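Long-range contacts in Aln2 (Streptomyces sp. CM020, PDB 6P7L), which probably takes part in biosynthesis of the polyketide antibiotic alnumycin, as a noncanonical member of the NTF2-like superfamily whose exact role is not established: residues Q98-F103 with T123-S128; V116-Y121 with D143-V148; P137-R142 with R157-D162. One frame throughout, in Å; residues are numbered along the deposited sequence.

Interaction 1: Q98-F103 with T123-S128; sequences QPRHWF and TVTVTS
Trp102 and Thr125 meet across an antiparallel beta hairpin at one border of the curved sheet that defines the NTF2-like fold, and the pair illustrates how the two faces of one strand pair can be used differently. Six backbone hydrogen bonds join Gln98 with Thr127, Arg100 with Thr125 and Trp102 with Thr123. The tightly packed face carries these same residues. Here the indole is presented by its edge: NE1 of Trp102 donates to OG1 of Thr125 at 3.0 Å, nearly straight at 162° and close to the ring plane. The hydroxyl of Thr125 is well placed for this because chi1 of 57° sets it between the backbone N and carbonyl carbon, while its methyl CG2 lies 3.5 Å from Trp102 NE1. A second subunit covers much of this face, where Asp162 of that subunit forms a salt bridge with NE of Arg100. Gln98 NE2, itself bonded to Pro99 O at 2.9 Å, lies over the centre of the Arg100 guanidinium.

The opposite face bears Pro99, His101, Val124 and Val126. It is the more open side, since His101 is partly exposed, although Val124 CG2 sits tightly on the imidazole, 3.3 Å from the ring centroid of His101, in a CH-pi contact only 16° from the ring normal. The ring's rotation is fixed at its two nitrogens, ND1 by Asp52 and NE2 by a bound glycerol, probably from the crystallisation liquor but consistent with a pocket on this side. Back on the tight face, a single water is held by three protein oxygens: it donates to Gln98 O and hydrogen-bonds to Thr127 OG1 and, at 2.8 Å, to Thr125 OG1.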
loop_
_atom_site.group_PDB
_atom_site.type_symbol
_atom_site.label_atom_id
_atom_site.label_comp_id
_atom_site.label_asym_id
_atom_site.label_seq_id
_atom_site.Cartn_x
_atom_site.Cartn_y
_atom_site.Cartn_z
ATOM N N GLN A 98 5.819 9.940 15.722
ATOM C CA GLN A 98 4.860 8.871 15.458
ATOM C C GLN A 98 5.276 8.039 14.266
ATOM O O GLN A 98 5.201 8.527 13.122
ATOM C CB GLN A 98 3.467 9.458 15.209
ATOM C CG GLN A 98 2.391 8.379 14.885
ATOM C CD GLN A 98 2.179 7.382 16.025
ATOM O OE1 GLN A 98 1.763 7.748 17.132
ATOM N NE2 GLN A 98 2.450 6.109 15.746
ATOM N N PRO A 99 5.652 6.783 14.454
ATOM C CA PRO A 99 5.955 5.924 13.310
ATOM C C PRO A 99 4.698 5.366 12.688
ATOM O O PRO A 99 3.717 5.093 13.377
ATOM C CB PRO A 99 6.773 4.787 13.937
ATOM C CG PRO A 99 6.159 4.682 15.320
ATOM C CD PRO A 99 5.854 6.090 15.739
ATOM N N ARG A 100 4.781 5.095 11.386
ATOM C CA ARG A 100 3.761 4.304 10.705
ATOM C C ARG A 100 4.484 3.343 9.769
ATOM O O ARG A 100 5.335 3.767 8.976
ATOM C CB ARG A 100 2.741 5.156 9.929
ATOM C CG ARG A 100 1.924 6.092 10.798
ATOM C CD ARG A 100 0.892 5.345 11.608
ATOM N NE ARG A 100 0.171 6.234 12.528
ATOM C CZ ARG A 100 -0.453 5.806 13.628
ATOM N NH1 ARG A 100 -0.423 4.524 13.923
ATOM N NH2 ARG A 100 -1.099 6.662 14.423
ATOM N N HIS A 101 4.173 2.052 9.902
ATOM C CA HIS A 101 4.744 1.015 9.044
ATOM C C HIS A 101 3.842 0.887 7.827
ATOM O O HIS A 101 2.616 0.863 7.962
ATOM C CB HIS A 101 4.853 -0.335 9.758
ATOM C CG HIS A 101 6.050 -0.453 10.647
ATOM N ND1 HIS A 101 6.165 0.240 11.830
ATOM C CD2 HIS A 101 7.208 -1.136 10.502
ATOM C CE1 HIS A 101 7.323 -0.036 12.396
ATOM N NE2 HIS A 101 7.976 -0.865 11.609
ATOM N N TRP A 102 4.461 0.816 6.647
ATOM C CA TRP A 102 3.792 0.661 5.365
ATOM C C TRP A 102 4.334 -0.606 4.706
ATOM O O TRP A 102 5.544 -0.719 4.494
ATOM C CB TRP A 102 4.075 1.886 4.475
ATOM C CG TRP A 102 3.636 3.156 5.043
ATOM C CD1 TRP A 102 4.309 3.905 5.978
ATOM C CD2 TRP A 102 2.426 3.855 4.767
ATOM N NE1 TRP A 102 3.597 5.042 6.279
ATOM C CE2 TRP A 102 2.429 5.021 5.567
ATOM C CE3 TRP A 102 1.330 3.611 3.935
ATOM C CZ2 TRP A 102 1.387 5.939 5.537
ATOM C CZ3 TRP A 102 0.297 4.515 3.938
ATOM C CH2 TRP A 102 0.338 5.661 4.726
ATOM N N PHE A 103 3.446 -1.533 4.369
ATOM C CA PHE A 103 3.803 -2.756 3.661
ATOM C C PHE A 103 3.185 -2.685 2.278
ATOM O O PHE A 103 2.089 -2.119 2.116
ATOM C CB PHE A 103 3.253 -4.014 4.322
ATOM C CG PHE A 103 3.775 -4.310 5.686
ATOM C CD1 PHE A 103 4.791 -3.563 6.280
ATOM C CD2 PHE A 103 3.260 -5.394 6.372
ATOM C CE1 PHE A 103 5.225 -3.882 7.541
ATOM C CE2 PHE A 103 3.697 -5.719 7.615
ATOM C CZ PHE A 103 4.677 -4.958 8.210
ATOM N N THR A 123 8.437 0.012 4.741
ATOM C CA THR A 123 9.147 1.188 5.203
ATOM C C THR A 123 8.394 1.753 6.394
ATOM O O THR A 123 7.304 1.296 6.742
ATOM C CB THR A 123 9.320 2.226 4.097
ATOM O OG1 THR A 123 10.151 3.296 4.590
ATOM C CG2 THR A 123 8.005 2.757 3.656
ATOM N N VAL A 124 9.033 2.702 7.053
ATOM C CA VAL A 124 8.462 3.405 8.196
ATOM C C VAL A 124 8.555 4.892 7.909
ATOM O O VAL A 124 9.639 5.404 7.579
ATOM C CB VAL A 124 9.179 3.043 9.503
ATOM C CG1 VAL A 124 8.603 3.825 10.650
ATOM C CG2 VAL A 124 9.028 1.557 9.751
ATOM N N THR A 125 7.414 5.575 8.026
ATOM C CA THR A 125 7.414 7.028 8.076
ATOM C C THR A 125 7.421 7.454 9.538
ATOM O O THR A 125 6.828 6.796 10.396
ATOM C CB THR A 125 6.216 7.649 7.347
ATOM O OG1 THR A 125 4.999 7.160 7.883
ATOM C CG2 THR A 125 6.241 7.325 5.823
ATOM N N VAL A 126 8.079 8.574 9.819
ATOM C CA VAL A 126 8.125 9.109 11.177
ATOM C C VAL A 126 7.690 10.566 11.145
ATOM O O VAL A 126 8.402 11.417 10.603
ATOM C CB VAL A 126 9.513 8.978 11.804
ATOM C CG1 VAL A 126 9.438 9.363 13.266
ATOM C CG2 VAL A 126 10.044 7.541 11.631
ATOM N N THR A 127 6.554 10.856 11.768
ATOM C CA THR A 127 5.934 12.172 11.727
ATOM C C THR A 127 6.105 12.854 13.073
ATOM O O THR A 127 5.684 12.325 14.102
ATOM C CB THR A 127 4.455 12.051 11.369
ATOM O OG1 THR A 127 4.337 11.542 10.042
ATOM C CG2 THR A 127 3.770 13.403 11.405
ATOM N N SER A 128 6.702 14.037 13.052
ATOM C CA SER A 128 7.000 14.796 14.256
ATOM C C SER A 128 5.947 15.854 14.585
ATOM O O SER A 128 5.058 16.179 13.789
ATOM C CB SER A 128 8.362 15.468 14.105
ATOM O OG SER A 128 8.185 16.654 13.345
HETATM O O HOH W 1 4.410 8.643 10.149
#

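Interaction 2: V116-Y121 with D143-V148; sequences VSTSYY and DTLVRV
Val116 with Leu145 and Thr118 with Asp143 form hydrogen-bonded antiparallel pairs on either side of the non-hydrogen-bonded pair Ser117 and Thr144, the strand axes approaching to 4.7 Å with their directions 151° apart. The shortest of the four backbone bonds runs from Leu145 N to Val116 O, at 2.7 Å. On the buried face the side chains change from apolar to polar along the pairing. At one end CB of Val116 packs against CB of Leu145 at 4.1 Å; at the other, OG1 of Thr118 lies 3.4 Å from CB of Asp143. Tyr120 reaches back to this polar end. Its chi1 of 50° places the ring between the backbone N and carbonyl carbon, from where OH donates to Asp143 OD2 at 2.8 Å. The phenol arrives from above the carboxylate plane, the two planes being 69° apart, while OD2 lies in the plane of the ring at its edge. OD2 is shared with the hydroxyl of Tyr44, which also bonds Thr118 OG1, and the other oxygen, OD1, is in a salt bridge with Arg157. Hydroxyls and a guanidinium thus satisfy a buried carboxylate. Helix 34-52 covers this face, with Leu36 against Val116 and Phe43 and Tyr44 against Leu145, while strands 98-110 and 151-161 flank the pair in the sheet.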
loop_
_atom_site.group_PDB
_atom_site.type_symbol
_atom_site.label_atom_id
_atom_site.label_comp_id
_atom_site.label_asym_id
_atom_site.label_seq_id
_atom_site.Cartn_x
_atom_site.Cartn_y
_atom_site.Cartn_z
ATOM N N VAL A 116 2.086 -20.451 6.291
ATOM C CA VAL A 116 1.992 -19.356 5.334
ATOM C C VAL A 116 3.323 -18.629 5.230
ATOM O O VAL A 116 3.915 -18.250 6.244
ATOM C CB VAL A 116 0.873 -18.372 5.730
ATOM C CG1 VAL A 116 0.832 -17.259 4.731
ATOM C CG2 VAL A 116 -0.451 -19.102 5.852
ATOM N N SER A 117 3.814 -18.452 4.006
ATOM C CA SER A 117 5.044 -17.706 3.750
ATOM C C SER A 117 4.666 -16.426 3.022
ATOM O O SER A 117 3.918 -16.476 2.038
ATOM C CB SER A 117 6.031 -18.521 2.892
ATOM O OG SER A 117 6.489 -19.668 3.570
ATOM N N THR A 118 5.185 -15.296 3.487
ATOM C CA THR A 118 4.988 -14.034 2.792
ATOM C C THR A 118 6.325 -13.332 2.547
ATOM O O THR A 118 7.331 -13.565 3.230
ATOM C CB THR A 118 4.044 -13.090 3.558
ATOM O OG1 THR A 118 4.736 -12.590 4.710
ATOM C CG2 THR A 118 2.727 -13.785 3.971
ATOM N N SER A 119 6.333 -12.461 1.540
ATOM C CA SER A 119 7.460 -11.576 1.260
ATOM C C SER A 119 6.845 -10.253 0.852
ATOM O O SER A 119 5.811 -10.215 0.163
ATOM C CB SER A 119 8.393 -12.122 0.165
ATOM O OG SER A 119 7.858 -11.925 -1.146
ATOM N N TYR A 120 7.454 -9.173 1.313
ATOM C CA TYR A 120 6.874 -7.870 1.015
ATOM C C TYR A 120 7.904 -6.774 1.205
ATOM O O TYR A 120 8.971 -6.978 1.793
ATOM C CB TYR A 120 5.670 -7.586 1.895
ATOM C CG TYR A 120 5.859 -7.787 3.375
ATOM C CD1 TYR A 120 5.734 -9.051 3.945
ATOM C CD2 TYR A 120 6.119 -6.708 4.215
ATOM C CE1 TYR A 120 5.839 -9.232 5.318
ATOM C CE2 TYR A 120 6.222 -6.859 5.589
ATOM C CZ TYR A 120 6.099 -8.142 6.137
ATOM O OH TYR A 120 6.212 -8.319 7.501
ATOM N N TYR A 121 7.562 -5.605 0.668
ATOM C CA TYR A 121 8.307 -4.388 0.912
ATOM C C TYR A 121 7.762 -3.704 2.168
ATOM O O TYR A 121 6.554 -3.693 2.399
ATOM C CB TYR A 121 8.142 -3.416 -0.251
ATOM C CG TYR A 121 8.620 -3.900 -1.621
ATOM C CD1 TYR A 121 9.364 -5.050 -1.763
ATOM C CD2 TYR A 121 8.328 -3.173 -2.763
ATOM C CE1 TYR A 121 9.831 -5.461 -3.016
ATOM C CE2 TYR A 121 8.760 -3.574 -4.005
ATOM C CZ TYR A 121 9.534 -4.714 -4.117
ATOM O OH TYR A 121 10.017 -5.088 -5.348
ATOM N N ASP A 143 8.321 -13.389 6.039
ATOM C CA ASP A 143 7.698 -13.921 7.238
ATOM C C ASP A 143 7.232 -15.358 7.026
ATOM O O ASP A 143 6.909 -15.769 5.907
ATOM C CB ASP A 143 6.427 -13.128 7.637
ATOM C CG ASP A 143 6.712 -11.785 8.262
ATOM O OD1 ASP A 143 7.840 -11.558 8.757
ATOM O OD2 ASP A 143 5.756 -10.947 8.204
ATOM N N THR A 144 7.113 -16.107 8.113
ATOM C CA THR A 144 6.264 -17.290 8.108
ATOM C C THR A 144 5.220 -17.097 9.198
ATOM O O THR A 144 5.528 -16.574 10.289
ATOM C CB THR A 144 7.021 -18.612 8.337
ATOM O OG1 THR A 144 7.449 -18.689 9.698
ATOM C CG2 THR A 144 8.190 -18.726 7.391
ATOM N N LEU A 145 3.988 -17.479 8.872
ATOM C CA LEU A 145 2.864 -17.439 9.793
ATOM C C LEU A 145 2.329 -18.848 9.991
ATOM O O LEU A 145 2.382 -19.700 9.089
ATOM C CB LEU A 145 1.730 -16.527 9.282
ATOM C CG LEU A 145 2.166 -15.194 8.698
ATOM C CD1 LEU A 145 1.008 -14.499 7.980
ATOM C CD2 LEU A 145 2.757 -14.335 9.774
ATOM N N VAL A 146 1.793 -19.085 11.184
ATOM C CA VAL A 146 1.210 -20.375 11.516
ATOM C C VAL A 146 -0.121 -20.128 12.205
ATOM O O VAL A 146 -0.359 -19.070 12.782
ATOM C CB VAL A 146 2.135 -21.222 12.400
ATOM C CG1 VAL A 146 3.408 -21.575 11.657
ATOM C CG2 VAL A 146 2.432 -20.510 13.740
ATOM N N ARG A 147 -0.988 -21.128 12.150
ATOM C CA ARG A 147 -2.317 -21.042 12.742
ATOM C C ARG A 147 -2.308 -21.696 14.122
ATOM O O ARG A 147 -1.874 -22.841 14.263
ATOM C CB ARG A 147 -3.337 -21.722 11.831
ATOM C CG ARG A 147 -4.776 -21.410 12.139
ATOM C CD ARG A 147 -5.657 -21.976 11.032
ATOM N NE ARG A 147 -5.314 -21.387 9.732
ATOM C CZ ARG A 147 -5.655 -20.157 9.371
ATOM N NH1 ARG A 147 -6.344 -19.421 10.231
ATOM N NH2 ARG A 147 -5.306 -19.664 8.167
ATOM N N VAL A 148 -2.772 -20.962 15.139
ATOM C CA VAL A 148 -2.822 -21.465 16.511
ATOM C C VAL A 148 -4.214 -21.204 17.040
ATOM O O VAL A 148 -4.647 -20.043 17.104
ATOM C CB VAL A 148 -1.763 -20.796 17.415
ATOM C CG1 VAL A 148 -1.865 -21.307 18.844
ATOM C CG2 VAL A 148 -0.389 -21.054 16.842
#

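Interaction 3: P137-R142 with R157-D162; sequences PTCFVR and RVIERD
Thr138 and Asp162 are joined twice, once through the backbone and once through the side chains. Asp162 N donates to Thr138 O at 2.8 Å. Thr138 OG1 donates to Asp162 OD2, which accepts on the lone pair turned away from its other oxygen. Chi1 of 54° puts the threonine hydroxyl between its backbone N and carbonyl carbon, facing the acid. Next along the pairing, the thiol of Cys139 touches two neighbours, SG lying 3.4 Å from Arg161 CG and 3.6 Å from Ile159 CG2. Hydrogen-bonded pairs Phe140 with Glu160 and Arg142 with Val158 alternate with non-hydrogen-bonded Cys139 with Arg161 and Val141 with Ile159. One water bridges Phe140 O and Val158 O. On the exposed side another links Arg142 NH1 to Glu160 OE2, which are 4.3 Å apart, beyond a salt bridge, and Glu160 is poorly ordered. Arg142 turns a face of its guanidinium to the ring edge of Phe140, with Phe140 CE1 over the guanidinium centre.

Further out, the Asp162 carboxylate also meets Arg100 of a neighbouring subunit, and Thr127 of that subunit hydrogen-bonds Thr138 OG1, so the doubly joined end belongs to the subunit interface. Arg157, held by Asp143 and Gln47, bonds through NH1 a glycerol that probably comes from the crystallisation liquor. The whole is a central antiparallel hairpin of an NTF2-like sheet, running into the C-terminal helix with Arg161 at its N-cap.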
loop_
_atom_site.group_PDB
_atom_site.type_symbol
_atom_site.label_atom_id
_atom_site.label_comp_id
_atom_site.label_asym_id
_atom_site.label_seq_id
_atom_site.Cartn_x
_atom_site.Cartn_y
_atom_site.Cartn_z
ATOM N N PRO A 137 14.874 3.817 5.541
ATOM C CA PRO A 137 15.307 2.948 4.441
ATOM C C PRO A 137 14.314 1.812 4.220
ATOM O O PRO A 137 13.807 1.188 5.162
ATOM C CB PRO A 137 16.677 2.426 4.895
ATOM C CG PRO A 137 17.046 3.240 6.115
ATOM C CD PRO A 137 15.912 4.030 6.576
ATOM N N THR A 138 14.062 1.513 2.953
ATOM C CA THR A 138 13.122 0.449 2.689
ATOM C C THR A 138 13.748 -0.900 3.038
ATOM O O THR A 138 14.967 -1.056 3.125
ATOM C CB THR A 138 12.667 0.509 1.243
ATOM O OG1 THR A 138 13.791 0.495 0.390
ATOM C CG2 THR A 138 11.906 1.779 0.968
ATOM N N CYS A 139 12.873 -1.860 3.320
ATOM C CA CYS A 139 13.237 -3.219 3.689
ATOM C C CYS A 139 12.499 -4.214 2.809
ATOM O O CYS A 139 11.368 -3.979 2.366
ATOM C CB CYS A 139 12.848 -3.534 5.162
ATOM S SG CYS A 139 13.763 -2.584 6.387
ATOM N N PHE A 140 13.126 -5.359 2.620
ATOM C CA PHE A 140 12.464 -6.523 2.065
ATOM C C PHE A 140 12.313 -7.533 3.178
ATOM O O PHE A 140 13.310 -7.951 3.788
ATOM C CB PHE A 140 13.251 -7.119 0.930
ATOM C CG PHE A 140 12.483 -8.148 0.150
ATOM C CD1 PHE A 140 12.470 -9.477 0.527
ATOM C CD2 PHE A 140 11.749 -7.768 -0.953
ATOM C CE1 PHE A 140 11.771 -10.426 -0.208
ATOM C CE2 PHE A 140 11.026 -8.731 -1.702
ATOM C CZ PHE A 140 11.052 -10.041 -1.314
ATOM N N VAL A 141 11.068 -7.927 3.436
ATOM C CA VAL A 141 10.715 -8.719 4.603
ATOM C C VAL A 141 10.195 -10.076 4.154
ATOM O O VAL A 141 9.417 -10.174 3.195
ATOM C CB VAL A 141 9.670 -8.004 5.480
ATOM C CG1 VAL A 141 9.489 -8.796 6.750
ATOM C CG2 VAL A 141 10.120 -6.623 5.795
ATOM N N ARG A 142 10.630 -11.123 4.853
ATOM C CA ARG A 142 10.108 -12.472 4.662
ATOM C C ARG A 142 9.593 -12.980 6.006
ATOM O O ARG A 142 10.341 -13.027 6.990
ATOM C CB ARG A 142 11.159 -13.427 4.080
ATOM C CG ARG A 142 11.525 -13.136 2.649
ATOM C CD ARG A 142 12.194 -14.305 1.994
ATOM N NE ARG A 142 12.204 -14.136 0.538
ATOM C CZ ARG A 142 13.072 -13.395 -0.131
ATOM N NH1 ARG A 142 14.024 -12.738 0.512
ATOM N NH2 ARG A 142 12.978 -13.319 -1.446
ATOM N N ARG A 157 10.320 -13.895 11.275
ATOM C CA ARG A 157 10.367 -12.646 10.525
ATOM C C ARG A 157 11.842 -12.390 10.214
ATOM O O ARG A 157 12.674 -12.419 11.130
ATOM C CB ARG A 157 9.768 -11.483 11.314
ATOM C CG ARG A 157 9.939 -10.135 10.635
ATOM C CD ARG A 157 8.929 -9.082 11.058
ATOM N NE ARG A 157 7.612 -9.501 10.646
ATOM C CZ ARG A 157 6.458 -9.092 11.174
ATOM N NH1 ARG A 157 6.439 -8.173 12.140
ATOM N NH2 ARG A 157 5.323 -9.622 10.718
ATOM N N VAL A 158 12.166 -12.144 8.946
ATOM C CA VAL A 158 13.543 -11.826 8.533
ATOM C C VAL A 158 13.506 -10.521 7.748
ATOM O O VAL A 158 12.819 -10.433 6.727
ATOM C CB VAL A 158 14.151 -12.947 7.674
ATOM C CG1 VAL A 158 15.569 -12.575 7.196
ATOM C CG2 VAL A 158 14.172 -14.280 8.436
ATOM N N ILE A 159 14.233 -9.517 8.212
ATOM C CA ILE A 159 14.244 -8.187 7.605
ATOM C C ILE A 159 15.585 -7.982 6.910
ATOM O O ILE A 159 16.637 -8.133 7.542
ATOM C CB ILE A 159 14.020 -7.101 8.670
ATOM C CG1 ILE A 159 12.617 -7.263 9.274
ATOM C CG2 ILE A 159 14.206 -5.727 8.082
ATOM C CD1 ILE A 159 12.423 -6.515 10.553
ATOM N N GLU A 160 15.560 -7.658 5.616
ATOM C CA GLU A 160 16.764 -7.274 4.878
ATOM C C GLU A 160 16.630 -5.787 4.580
ATOM O O GLU A 160 15.678 -5.379 3.901
ATOM C CB GLU A 160 16.920 -8.088 3.587
ATOM C CG GLU A 160 17.265 -9.553 3.859
ATOM C CD GLU A 160 17.525 -10.345 2.600
ATOM O OE1 GLU A 160 17.742 -9.724 1.538
ATOM O OE2 GLU A 160 17.521 -11.590 2.673
ATOM N N ARG A 161 17.534 -4.974 5.122
ATOM C CA ARG A 161 17.434 -3.532 4.935
ATOM C C ARG A 161 18.162 -3.115 3.669
ATOM O O ARG A 161 19.321 -3.500 3.453
ATOM C CB ARG A 161 17.986 -2.775 6.141
ATOM C CG ARG A 161 17.054 -1.614 6.482
ATOM C CD ARG A 161 17.341 -1.045 7.813
ATOM N NE ARG A 161 18.498 -0.170 7.728
ATOM C CZ ARG A 161 19.190 0.257 8.771
ATOM N NH1 ARG A 161 18.846 -0.116 9.994
ATOM N NH2 ARG A 161 20.222 1.058 8.582
ATOM N N ASP A 162 17.469 -2.348 2.819
ATOM C CA ASP A 162 17.999 -2.103 1.485
ATOM C C ASP A 162 19.273 -1.284 1.528
ATOM O O ASP A 162 20.128 -1.458 0.655
ATOM C CB ASP A 162 16.947 -1.407 0.627
ATOM C CG ASP A 162 15.862 -2.368 0.115
ATOM O OD1 ASP A 162 16.210 -3.539 -0.173
ATOM O OD2 ASP A 162 14.679 -1.925 -0.052
HETATM O O HOH W 2 14.128 -10.723 4.007
HETATM O O HOH W 3 15.091 -13.177 3.531
#

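All three contacts pair strands of one mixed sheet, in which 98-110, 116-127, 133-148 and 151-161 are successive antiparallel neighbours. Interaction 1 closes before interaction 3 opens along the chain, while the segments of interaction 2 alternate with those of both. Centres of interactions 1 and 2 lie about 21 Å apart, on opposite sides of the chain's centre; interaction 3 is about 15 Å from the first and 14 Å from the second. Strand 116-127 is common to interactions 1 and 2, strand 133-148 to interactions 2 and 3. Residues of interactions 1 and 3 meet across subunits, Tyr121 of interaction 2 also reaches a neighbouring subunit, and the Asp143-Arg157 salt bridge joins interactions 2 and 3.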